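Local coordinates for DUF1881 domain-containing protein (Neurospora crassa, PDB 5Z6D) that is of unknown function but, as an abundant perithecial protein, pairs a beta-gamma-crystallin domain with an Ig-like domain whose contacts appear to disable the crystallin calcium-binding site, at residues R91-L96 and G172-V177. The protein carries 1 engineered substitution. Numbering follows the deposited sequence.
Sequences RAISFL and GEVDVV
I93 and V174 mark the place where two strands of different sheets come nearest, their CA atoms 7.6 Å apart. The axes of 91-96 and 173-177 approach to 8.6 Å and run in roughly the same direction, 27° apart, with no hydrogen bond between them; what joins them is side chains. Alternation along each strand selects the participants, R91, I93 and F95 from one and V174 and V176 from the other.

V174 sits between two neighbours and gives each a methyl. Its CG1, anti to the backbone N (chi1 173°), meets I93 CD1 at 4.0 Å, the two side chains crossing at about a right angle. The other methyl, CG2, lies 4.0 Å from CB of R91, so it is the aliphatic root of the arginine that packs here. Beyond that root the chain bends at chi2 (-65°) and brings the guanidinium level with G172, where NH2 stops 4.1 Å from G172 O, too far for a hydrogen bond. Further along, CG2 of V176 reaches the F95 ring at its edge, near the ring plane, 4.3 Å from CE1.

F165 on strand 157-168 touches both I93 and V176, while F196 on strand 195-200 touches F95 and V176, extending the apolar layer. Where strand 157-168 pairs with outermost strand 173-177, a G1 beta bulge sets G172 and E173 together opposite N168. Two sheets packed face to face through such a layer, with their strands at a small angle, form an aligned beta-sandwich, the architecture expected of the protein's Ig-like domain.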
loop_
_atom_site.group_PDB
_atom_site.type_symbol
_atom_site.label_atom_id
_atom_site.label_comp_id
_atom_site.label_asym_id
_atom_site.label_seq_id
_atom_site.Cartn_x
_atom_site.Cartn_y
_atom_site.Cartn_z
ATOM N N ARG A 91 -6.054 7.198 3.838
ATOM C CA ARG A 91 -5.365 6.024 4.362
ATOM C C ARG A 91 -4.752 5.143 3.298
ATOM O O ARG A 91 -5.411 4.773 2.324
ATOM C CB ARG A 91 -6.327 5.174 5.180
ATOM C CG ARG A 91 -6.807 5.840 6.447
ATOM C CD ARG A 91 -5.667 6.058 7.397
ATOM N NE ARG A 91 -6.133 6.553 8.689
ATOM C CZ ARG A 91 -5.347 6.711 9.746
ATOM N NH1 ARG A 91 -4.059 6.403 9.661
ATOM N NH2 ARG A 91 -5.849 7.163 10.890
ATOM N N ALA A 92 -3.491 4.777 3.512
ATOM C CA ALA A 92 -2.884 3.711 2.730
ATOM C C ALA A 92 -3.299 2.381 3.328
ATOM O O ALA A 92 -3.041 2.099 4.493
ATOM C CB ALA A 92 -1.372 3.845 2.704
ATOM N N ILE A 93 -3.968 1.568 2.517
ATOM C CA ILE A 93 -4.359 0.233 2.921
ATOM C C ILE A 93 -3.237 -0.718 2.551
ATOM O O ILE A 93 -2.837 -0.787 1.369
ATOM C CB ILE A 93 -5.669 -0.235 2.245
ATOM C CG1 ILE A 93 -6.784 0.798 2.426
ATOM C CG2 ILE A 93 -6.119 -1.582 2.816
ATOM C CD1 ILE A 93 -8.052 0.447 1.633
ATOM N N SER A 94 -2.755 -1.452 3.559
ATOM C CA SER A 94 -1.624 -2.358 3.375
ATOM C C SER A 94 -1.837 -3.729 4.019
ATOM O O SER A 94 -2.466 -3.839 5.068
ATOM C CB SER A 94 -0.343 -1.725 3.920
ATOM O OG SER A 94 -0.438 -1.501 5.317
ATOM N N PHE A 95 -1.319 -4.761 3.356
ATOM C CA PHE A 95 -1.376 -6.154 3.817
ATOM C C PHE A 95 0.015 -6.736 4.043
ATOM O O PHE A 95 0.947 -6.422 3.284
ATOM C CB PHE A 95 -2.041 -7.062 2.781
ATOM C CG PHE A 95 -3.533 -6.999 2.724
ATOM C CD1 PHE A 95 -4.285 -6.345 3.679
ATOM C CD2 PHE A 95 -4.189 -7.704 1.708
ATOM C CE1 PHE A 95 -5.665 -6.331 3.594
ATOM C CE2 PHE A 95 -5.565 -7.691 1.613
ATOM C CZ PHE A 95 -6.311 -7.020 2.554
ATOM N N LEU A 96 0.140 -7.618 5.035
ATOM C CA LEU A 96 1.304 -8.498 5.164
ATOM C C LEU A 96 0.797 -9.945 5.216
ATOM O O LEU A 96 -0.069 -10.269 6.032
ATOM C CB LEU A 96 2.122 -8.146 6.411
ATOM C CG LEU A 96 3.471 -8.854 6.582
ATOM C CD1 LEU A 96 4.429 -8.417 5.494
ATOM C CD2 LEU A 96 4.042 -8.557 7.955
ATOM N N GLY A 172 -12.780 5.961 12.676
ATOM C CA GLY A 172 -11.987 6.683 11.698
ATOM C C GLY A 172 -10.944 5.764 11.096
ATOM O O GLY A 172 -9.785 6.146 10.925
ATOM N N GLU A 173 -11.356 4.539 10.781
ATOM C CA GLU A 173 -10.401 3.522 10.317
ATOM C C GLU A 173 -10.867 2.885 9.023
ATOM O O GLU A 173 -11.991 3.098 8.608
ATOM C CB GLU A 173 -10.211 2.426 11.370
ATOM C CG GLU A 173 -9.281 2.781 12.513
ATOM C CD GLU A 173 -9.165 1.661 13.527
ATOM O OE1 GLU A 173 -10.116 0.855 13.635
ATOM O OE2 GLU A 173 -8.122 1.587 14.212
ATOM N N VAL A 174 -9.998 2.108 8.382
ATOM C CA VAL A 174 -10.443 1.215 7.318
ATOM C C VAL A 174 -10.736 -0.150 7.924
ATOM O O VAL A 174 -9.968 -0.650 8.750
ATOM C CB VAL A 174 -9.387 1.079 6.205
ATOM C CG1 VAL A 174 -9.789 0.001 5.185
ATOM C CG2 VAL A 174 -9.170 2.416 5.516
ATOM N N ASP A 175 -11.859 -0.748 7.530
ATOM C CA ASP A 175 -12.218 -2.085 7.978
ATOM C C ASP A 175 -12.180 -3.079 6.825
ATOM O O ASP A 175 -12.649 -2.785 5.716
ATOM C CB ASP A 175 -13.615 -2.111 8.585
ATOM C CG ASP A 175 -13.670 -1.499 9.959
ATOM O OD1 ASP A 175 -12.648 -0.942 10.405
ATOM O OD2 ASP A 175 -14.750 -1.568 10.581
ATOM N N VAL A 176 -11.617 -4.248 7.099
ATOM C CA VAL A 176 -11.799 -5.404 6.241
ATOM C C VAL A 176 -13.067 -6.111 6.688
ATOM O O VAL A 176 -13.190 -6.489 7.851
ATOM C CB VAL A 176 -10.601 -6.364 6.314
ATOM C CG1 VAL A 176 -10.948 -7.696 5.677
ATOM C CG2 VAL A 176 -9.377 -5.744 5.642
ATOM N N VAL A 177 -14.018 -6.258 5.772
ATOM C CA VAL A 177 -15.227 -7.010 6.047
ATOM C C VAL A 177 -15.099 -8.405 5.452
ATOM O O VAL A 177 -15.003 -8.565 4.235
ATOM C CB VAL A 177 -16.464 -6.318 5.476
ATOM C CG1 VAL A 177 -17.719 -7.084 5.874
ATOM C CG2 VAL A 177 -16.526 -4.884 5.971
#